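Outer membrane protein assembly factor BamA (Haemophilus ducreyi, PDB 4K3C) probably helps assemble beta-barrel proteins and insert them into the outer membrane, as part of the Bam complex, here as its barrel with two preceding POTRA domains. Local coordinates at residues E156-G165 with N177-F185; F312-N320 with A327-G335. All blocks are in the same frame, centred on the assembly; numbering follows the deposited sequence.

Contact 1: E156-G165 with N177-F185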
loop_
_atom_site.group_PDB
_atom_site.type_symbol
_atom_site.label_atom_id
_atom_site.label_comp_id
_atom_site.label_asym_id
_atom_site.label_seq_id
_atom_site.Cartn_x
_atom_site.Cartn_y
_atom_site.Cartn_z
ATOM N N GLU A 156 28.724 -5.545 -2.330
ATOM C CA GLU A 156 27.486 -6.322 -2.333
ATOM C C GLU A 156 27.114 -6.627 -0.901
ATOM O O GLU A 156 27.965 -6.583 -0.013
ATOM C CB GLU A 156 27.687 -7.645 -3.070
ATOM C CG GLU A 156 28.117 -7.513 -4.522
ATOM C CD GLU A 156 26.945 -7.407 -5.466
ATOM O OE1 GLU A 156 25.812 -7.194 -4.989
ATOM O OE2 GLU A 156 27.155 -7.560 -6.682
ATOM N N ARG A 157 25.858 -6.955 -0.659
ATOM C CA ARG A 157 25.455 -7.180 0.708
ATOM C C ARG A 157 24.353 -8.221 0.810
ATOM O O ARG A 157 23.622 -8.446 -0.154
ATOM C CB ARG A 157 25.018 -5.862 1.347
ATOM C CG ARG A 157 23.550 -5.540 1.175
ATOM C CD ARG A 157 23.108 -4.551 2.236
ATOM N NE ARG A 157 21.655 -4.462 2.304
ATOM C CZ ARG A 157 20.954 -4.501 3.430
ATOM N NH1 ARG A 157 21.584 -4.621 4.594
ATOM N NH2 ARG A 157 19.627 -4.417 3.386
ATOM N N ASN A 158 24.245 -8.853 1.980
ATOM C CA ASN A 158 23.220 -9.862 2.233
ATOM C C ASN A 158 21.804 -9.283 2.092
ATOM O O ASN A 158 21.331 -8.535 2.943
ATOM C CB ASN A 158 23.408 -10.508 3.613
ATOM C CG ASN A 158 22.558 -11.770 3.795
ATOM O OD1 ASN A 158 21.732 -12.107 2.943
ATOM N ND2 ASN A 158 22.762 -12.475 4.910
ATOM N N THR A 159 21.139 -9.646 1.006
ATOM C CA THR A 159 19.835 -9.098 0.680
ATOM C C THR A 159 18.764 -10.135 0.967
ATOM O O THR A 159 17.644 -10.067 0.456
ATOM C CB THR A 159 19.794 -8.646 -0.782
ATOM O OG1 THR A 159 20.660 -9.488 -1.566
ATOM C CG2 THR A 159 20.286 -7.205 -0.890
ATOM N N GLY A 160 19.140 -11.103 1.795
ATOM C CA GLY A 160 18.237 -12.141 2.246
ATOM C C GLY A 160 17.736 -11.819 3.645
ATOM O O GLY A 160 18.508 -11.406 4.516
ATOM N N SER A 161 16.433 -11.984 3.852
ATOM C CA SER A 161 15.816 -11.720 5.137
ATOM C C SER A 161 14.949 -12.897 5.552
ATOM O O SER A 161 14.425 -13.629 4.707
ATOM C CB SER A 161 14.952 -10.465 5.058
ATOM O OG SER A 161 13.563 -10.793 4.985
ATOM N N ILE A 162 14.799 -13.086 6.857
ATOM C CA ILE A 162 13.796 -14.014 7.362
ATOM C C ILE A 162 12.973 -13.213 8.336
ATOM O O ILE A 162 13.496 -12.315 8.987
ATOM C CB ILE A 162 14.391 -15.295 8.012
ATOM C CG1 ILE A 162 13.278 -16.314 8.270
ATOM C CG2 ILE A 162 15.105 -14.972 9.297
ATOM C CD1 ILE A 162 13.738 -17.585 8.944
ATOM N N ASN A 163 11.681 -13.489 8.402
ATOM C CA ASN A 163 10.802 -12.669 9.227
ATOM C C ASN A 163 9.610 -13.431 9.769
ATOM O O ASN A 163 9.073 -14.338 9.119
ATOM C CB ASN A 163 10.320 -11.459 8.446
ATOM C CG ASN A 163 9.608 -11.850 7.186
ATOM O OD1 ASN A 163 8.423 -12.195 7.210
ATOM N ND2 ASN A 163 10.333 -11.829 6.069
ATOM N N PHE A 164 9.205 -13.045 10.971
ATOM C CA PHE A 164 8.131 -13.709 11.686
ATOM C C PHE A 164 7.196 -12.649 12.249
ATOM O O PHE A 164 7.613 -11.523 12.557
ATOM C CB PHE A 164 8.678 -14.551 12.853
ATOM C CG PHE A 164 9.673 -15.609 12.451
ATOM C CD1 PHE A 164 11.020 -15.302 12.306
ATOM C CD2 PHE A 164 9.270 -16.921 12.263
ATOM C CE1 PHE A 164 11.939 -16.285 11.946
ATOM C CE2 PHE A 164 10.190 -17.917 11.908
ATOM C CZ PHE A 164 11.521 -17.594 11.744
ATOM N N GLY A 165 5.928 -13.019 12.387
ATOM C CA GLY A 165 4.971 -12.202 13.105
ATOM C C GLY A 165 4.087 -13.097 13.943
ATOM O O GLY A 165 3.893 -14.259 13.605
ATOM N N ASN A 177 2.904 -15.954 11.300
ATOM C CA ASN A 177 3.348 -16.081 9.927
ATOM C C ASN A 177 4.862 -16.074 9.948
ATOM O O ASN A 177 5.464 -15.436 10.816
ATOM C CB ASN A 177 2.889 -14.884 9.122
ATOM C CG ASN A 177 3.632 -13.609 9.521
ATOM O OD1 ASN A 177 3.305 -12.969 10.527
ATOM N ND2 ASN A 177 4.657 -13.256 8.748
ATOM N N ALA A 178 5.471 -16.778 8.996
ATOM C CA ALA A 178 6.907 -16.662 8.735
ATOM C C ALA A 178 7.076 -16.452 7.253
ATOM O O ALA A 178 6.116 -16.552 6.484
ATOM C CB ALA A 178 7.672 -17.895 9.178
ATOM N N GLY A 179 8.298 -16.150 6.855
ATOM C CA GLY A 179 8.582 -15.885 5.465
ATOM C C GLY A 179 10.067 -15.751 5.254
ATOM O O GLY A 179 10.823 -15.380 6.146
ATOM N N ILE A 180 10.496 -16.063 4.052
ATOM C CA ILE A 180 11.908 -16.025 3.749
ATOM C C ILE A 180 11.989 -15.282 2.423
ATOM O O ILE A 180 11.095 -15.406 1.570
ATOM C CB ILE A 180 12.523 -17.473 3.772
ATOM C CG1 ILE A 180 14.038 -17.465 3.600
ATOM C CG2 ILE A 180 11.851 -18.392 2.768
ATOM C CD1 ILE A 180 14.496 -17.428 2.172
ATOM N N THR A 181 13.018 -14.456 2.282
ATOM C CA THR A 181 13.094 -13.518 1.164
ATOM C C THR A 181 14.519 -13.325 0.697
ATOM O O THR A 181 15.403 -13.120 1.511
ATOM C CB THR A 181 12.584 -12.126 1.565
ATOM O OG1 THR A 181 11.249 -12.224 2.064
ATOM C CG2 THR A 181 12.600 -11.190 0.368
ATOM N N GLN A 182 14.742 -13.394 -0.610
ATOM C CA GLN A 182 16.029 -13.024 -1.162
ATOM C C GLN A 182 15.754 -11.928 -2.146
ATOM O O GLN A 182 15.086 -12.129 -3.157
ATOM C CB GLN A 182 16.723 -14.212 -1.845
ATOM C CG GLN A 182 18.001 -13.873 -2.646
ATOM C CD GLN A 182 19.226 -13.586 -1.769
ATOM O OE1 GLN A 182 19.400 -14.173 -0.699
ATOM N NE2 GLN A 182 20.080 -12.678 -2.231
ATOM N N ASP A 183 16.254 -10.749 -1.823
ATOM C CA ASP A 183 16.159 -9.626 -2.728
ATOM C C ASP A 183 17.328 -9.607 -3.685
ATOM O O ASP A 183 18.327 -10.302 -3.467
ATOM C CB ASP A 183 16.141 -8.342 -1.942
ATOM C CG ASP A 183 14.991 -7.507 -2.303
ATOM O OD1 ASP A 183 14.863 -7.221 -3.520
ATOM O OD2 ASP A 183 14.211 -7.182 -1.381
ATOM N N ASN A 184 17.203 -8.807 -4.740
ATOM C CA ASN A 184 18.245 -8.716 -5.746
ATOM C C ASN A 184 18.610 -10.118 -6.293
ATOM O O ASN A 184 19.730 -10.367 -6.722
ATOM C CB ASN A 184 19.449 -7.979 -5.167
ATOM C CG ASN A 184 20.488 -7.658 -6.203
ATOM O OD1 ASN A 184 20.197 -7.640 -7.397
ATOM N ND2 ASN A 184 21.717 -7.411 -5.757
ATOM N N PHE A 185 17.640 -11.028 -6.241
ATOM C CA PHE A 185 17.698 -12.345 -6.866
ATOM C C PHE A 185 17.599 -12.147 -8.352
ATOM O O PHE A 185 16.670 -11.497 -8.805
ATOM C CB PHE A 185 16.455 -13.124 -6.417
ATOM C CG PHE A 185 16.268 -14.464 -7.088
ATOM C CD1 PHE A 185 15.727 -14.563 -8.365
ATOM C CD2 PHE A 185 16.566 -15.631 -6.405
ATOM C CE1 PHE A 185 15.539 -15.792 -8.965
ATOM C CE2 PHE A 185 16.374 -16.863 -6.994
ATOM C CZ PHE A 185 15.859 -16.946 -8.274
#
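The ring of Phe-164 lies obliquely against the methyl of Ala-178 across the first hairpin of the Omp85 barrel, with CD2 3.6 Å from Ala-178 CB. Its CG stands anti to the carbonyl carbon (chi1 -58°), which sets the ring beside the backbone N and brings CD2 and CE2 to that methyl. Strands 160-165 and 177-182 run antiparallel, their axes 4.6 Å apart at closest. Ile-162 and Ile-180 share the face of Phe-164 and Ala-178, consistent with an outer surface turned to lipid, and Ile-162 CG1 lies 3.4 Å from Gly-179 O. On the reverse face Ser-161, Asn-163 and Thr-181 form a polar strip, where the amide of Asn-163 leans over the backbone of Gly-179, its ND2 3.6 Å from Gly-179 O.

Phe-164 is also hydrogen-bonded through its backbone to the C-terminal Phe-532, and their side chains touch where the barrel closes. At the periplasmic end Asn-184 ND2, from the barrel side, bonds to Thr-96 OG1 of the preceding POTRA domain, which Glu-156 OE1 of that same domain also engages; Asn-184 OD1 takes Gly-189 N. Asp-183 N donates to Thr-159 O at 2.8 Å (N-H...O 166°). Thr-159 answers through its side chain: OG1 donates to Asp-183 O at 3.1 Å from well above the carbonyl plane, and Gln-182 NE2 adds a weak bond to the same oxygen.

Contact 2: F312-N320 with A327-G335; sequences FGWNYNNLN and AGSSANISG
A chi1 of -175° in Asn-332 swings CG away from the backbone N, and its amide reaches that of Asn-315, turned by a chi1 of -81°. Asn-332 ND2 donates to Asn-315 OD1 at 2.6 Å; the bond is bent, the donor stands above the carbonyl plane of Asn-315, and the two amide planes are 69° apart. The pair sits at a non-hydrogen-bonded position of an antiparallel hairpin in the Omp85 barrel, on the face that also carries Ser-330 and Ser-334, probably the barrel interior. Ser-330 OG has its partner in Ser-354 on the next strand.

The other face is aromatic and apolar, as expected of a surface turned to lipid. Trp-314 brings the CE3 edge of its indole to Ile-333 CB, 3.8 Å away and near the ring plane, while its ring also meets that of Tyr-262 on the neighbouring strand 260-274. Tyr-316 lies edge-on to the second strand: its CE2 is 3.7 Å from Ser-329 OG, and its hydroxyl makes a weak bond to Asn-318 OD1. At the other end of the pair one face of the Phe-312 ring lies over Gly-335 O, a placement to read with caution at this resolution.

Past the strand end Leu-319 folds back, placing CG 3.4 Å from Ser-329 O and CD1 3.8 Å from Ser-330 CB. At the neck of the periplasmic turn Asn-320 N donates to Ala-327 O at 3.1 Å, and Asn-320 OD1 receives Ala-327 N at 3.0 Å as well as Thr-326 N. This would help to hold the Asn-320 amide and join the turn's two ends, although crowding against Ala-327 O leaves its orientation doubtful. The Asn-315 to Asn-332 bond appears to add a side-chain link to the backbone pairing.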
loop_
_atom_site.group_PDB
_atom_site.type_symbol
_atom_site.label_atom_id
_atom_site.label_comp_id
_atom_site.label_asym_id
_atom_site.label_seq_id
_atom_site.Cartn_x
_atom_site.Cartn_y
_atom_site.Cartn_z
ATOM N N PHE A 312 -8.247 -5.692 -12.395
ATOM C CA PHE A 312 -7.859 -4.316 -12.648
ATOM C C PHE A 312 -8.113 -3.569 -11.367
ATOM O O PHE A 312 -9.049 -3.890 -10.642
ATOM C CB PHE A 312 -8.707 -3.728 -13.780
ATOM C CG PHE A 312 -9.903 -4.570 -14.119
ATOM C CD1 PHE A 312 -11.074 -4.458 -13.390
ATOM C CD2 PHE A 312 -9.851 -5.496 -15.141
ATOM C CE1 PHE A 312 -12.177 -5.249 -13.688
ATOM C CE2 PHE A 312 -10.950 -6.286 -15.431
ATOM C CZ PHE A 312 -12.109 -6.162 -14.706
ATOM N N GLY A 313 -7.271 -2.594 -11.061
ATOM C CA GLY A 313 -7.495 -1.789 -9.880
ATOM C C GLY A 313 -6.876 -0.422 -10.038
ATOM O O GLY A 313 -6.010 -0.228 -10.899
ATOM N N TRP A 314 -7.320 0.530 -9.221
ATOM C CA TRP A 314 -6.708 1.840 -9.193
ATOM C C TRP A 314 -6.483 2.277 -7.765
ATOM O O TRP A 314 -7.354 2.104 -6.916
ATOM C CB TRP A 314 -7.591 2.855 -9.909
ATOM C CG TRP A 314 -7.251 4.268 -9.561
ATOM C CD1 TRP A 314 -6.055 4.905 -9.759
ATOM C CD2 TRP A 314 -8.114 5.222 -8.941
ATOM N NE1 TRP A 314 -6.121 6.185 -9.309
ATOM C CE2 TRP A 314 -7.376 6.416 -8.800
ATOM C CE3 TRP A 314 -9.442 5.187 -8.491
ATOM C CZ2 TRP A 314 -7.926 7.579 -8.227
ATOM C CZ3 TRP A 314 -9.985 6.339 -7.919
ATOM C CH2 TRP A 314 -9.225 7.517 -7.796
ATOM N N ASN A 315 -5.322 2.856 -7.486
ATOM C CA ASN A 315 -4.988 3.165 -6.104
ATOM C C ASN A 315 -4.521 4.556 -5.842
ATOM O O ASN A 315 -3.422 4.953 -6.243
ATOM C CB ASN A 315 -3.975 2.187 -5.553
ATOM C CG ASN A 315 -4.617 0.924 -5.110
ATOM O OD1 ASN A 315 -5.192 0.861 -4.016
ATOM N ND2 ASN A 315 -4.567 -0.097 -5.969
ATOM N N TYR A 316 -5.373 5.280 -5.131
ATOM C CA TYR A 316 -5.081 6.637 -4.743
ATOM C C TYR A 316 -4.669 6.675 -3.277
ATOM O O TYR A 316 -5.329 6.081 -2.426
ATOM C CB TYR A 316 -6.296 7.526 -5.019
ATOM C CG TYR A 316 -6.138 8.951 -4.543
ATOM C CD1 TYR A 316 -5.521 9.917 -5.332
ATOM C CD2 TYR A 316 -6.613 9.336 -3.298
ATOM C CE1 TYR A 316 -5.387 11.227 -4.877
ATOM C CE2 TYR A 316 -6.479 10.631 -2.846
ATOM C CZ TYR A 316 -5.868 11.567 -3.630
ATOM O OH TYR A 316 -5.754 12.847 -3.144
ATOM N N ASN A 317 -3.556 7.349 -2.998
ATOM C CA ASN A 317 -3.158 7.651 -1.628
ATOM C C ASN A 317 -2.602 9.058 -1.492
ATOM O O ASN A 317 -1.623 9.411 -2.145
ATOM C CB ASN A 317 -2.121 6.652 -1.107
ATOM C CG ASN A 317 -1.871 6.798 0.400
ATOM O OD1 ASN A 317 -1.596 7.889 0.902
ATOM N ND2 ASN A 317 -1.986 5.692 1.125
ATOM N N ASN A 318 -3.216 9.859 -0.635
ATOM C CA ASN A 318 -2.589 11.099 -0.216
ATOM C C ASN A 318 -1.889 10.837 1.094
ATOM O O ASN A 318 -0.718 10.461 1.119
ATOM C CB ASN A 318 -3.615 12.196 -0.021
ATOM C CG ASN A 318 -3.380 13.355 -0.929
ATOM O OD1 ASN A 318 -4.315 14.055 -1.311
ATOM N ND2 ASN A 318 -2.124 13.564 -1.304
ATOM N N LEU A 319 -2.632 11.035 2.176
ATOM C CA LEU A 319 -2.210 10.665 3.522
ATOM C C LEU A 319 -0.835 11.204 3.932
ATOM O O LEU A 319 0.207 10.665 3.569
ATOM C CB LEU A 319 -2.323 9.147 3.717
ATOM C CG LEU A 319 -3.751 8.607 3.548
ATOM C CD1 LEU A 319 -3.862 7.167 3.999
ATOM C CD2 LEU A 319 -4.784 9.483 4.279
ATOM N N ASN A 320 -0.848 12.274 4.713
ATOM C CA ASN A 320 0.384 12.950 5.093
ATOM C C ASN A 320 1.266 12.171 6.066
ATOM O O ASN A 320 2.328 12.649 6.456
ATOM C CB ASN A 320 0.066 14.327 5.670
ATOM C CG ASN A 320 -1.017 14.272 6.721
ATOM O OD1 ASN A 320 -1.507 13.196 7.063
ATOM N ND2 ASN A 320 -1.392 15.433 7.244
ATOM N N ALA A 327 -4.141 14.326 7.813
ATOM C CA ALA A 327 -4.853 14.964 6.716
ATOM C C ALA A 327 -4.613 14.222 5.403
ATOM O O ALA A 327 -3.733 13.361 5.311
ATOM C CB ALA A 327 -4.454 16.421 6.593
ATOM N N GLY A 328 -5.404 14.552 4.391
ATOM C CA GLY A 328 -5.301 13.873 3.114
ATOM C C GLY A 328 -6.409 12.855 2.977
ATOM O O GLY A 328 -7.350 12.822 3.782
ATOM N N SER A 329 -6.311 12.025 1.946
ATOM C CA SER A 329 -7.243 10.914 1.782
ATOM C C SER A 329 -6.606 9.711 1.091
ATOM O O SER A 329 -5.413 9.681 0.795
ATOM C CB SER A 329 -8.513 11.358 1.046
ATOM O OG SER A 329 -8.199 12.227 -0.032
ATOM N N SER A 330 -7.421 8.703 0.851
ATOM C CA SER A 330 -6.961 7.525 0.156
ATOM C C SER A 330 -8.201 6.846 -0.407
ATOM O O SER A 330 -9.309 6.977 0.142
ATOM C CB SER A 330 -6.255 6.589 1.123
ATOM O OG SER A 330 -7.204 5.925 1.935
ATOM N N ALA A 331 -8.017 6.124 -1.502
ATOM C CA ALA A 331 -9.136 5.458 -2.131
ATOM C C ALA A 331 -8.717 4.374 -3.130
ATOM O O ALA A 331 -7.585 4.350 -3.618
ATOM C CB ALA A 331 -10.063 6.479 -2.771
ATOM N N ASN A 332 -9.656 3.479 -3.414
ATOM C CA ASN A 332 -9.425 2.358 -4.292
ATOM C C ASN A 332 -10.649 2.064 -5.164
ATOM O O ASN A 332 -11.797 2.174 -4.717
ATOM C CB ASN A 332 -9.089 1.125 -3.461
ATOM C CG ASN A 332 -8.702 -0.061 -4.324
ATOM O OD1 ASN A 332 -9.544 -0.663 -4.999
ATOM N ND2 ASN A 332 -7.420 -0.409 -4.305
ATOM N N ILE A 333 -10.387 1.688 -6.411
ATOM C CA ILE A 333 -11.401 1.168 -7.317
ATOM C C ILE A 333 -10.851 -0.144 -7.902
ATOM O O ILE A 333 -9.826 -0.152 -8.594
ATOM C CB ILE A 333 -11.771 2.214 -8.422
ATOM C CG1 ILE A 333 -13.082 2.876 -8.071
ATOM C CG2 ILE A 333 -12.001 1.565 -9.784
ATOM C CD1 ILE A 333 -14.196 1.857 -7.992
ATOM N N SER A 334 -11.501 -1.260 -7.589
ATOM C CA SER A 334 -11.026 -2.561 -8.063
ATOM C C SER A 334 -12.125 -3.402 -8.709
ATOM O O SER A 334 -13.309 -3.212 -8.446
ATOM C CB SER A 334 -10.345 -3.331 -6.935
ATOM O OG SER A 334 -11.149 -3.340 -5.765
ATOM N N GLY A 335 -11.717 -4.327 -9.570
ATOM C CA GLY A 335 -12.649 -5.167 -10.296
ATOM C C GLY A 335 -12.062 -6.521 -10.652
ATOM O O GLY A 335 -10.881 -6.634 -11.006
#

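Contact 1 and contact 2 are two hairpins of the same barrel wall, with centres 28 Å apart and nearest atoms about 21 Å apart, so they do not touch. Following the wall from strand 175-185, five strands, 190-198 to 260-274, come between them before strand 303-317. Contact 1 belongs to the opening hairpin, beside the seam with strand 521-531 and next to the POTRA domain that precedes the barrel in the chain; contact 2 lies well along the chain, and its short turn reaches the same periplasmic side. Both have one largely polar face and one largely apolar face. Contact 2 buries more surface between its segments (803 against 652 Å²), and it has larger aromatic side chains.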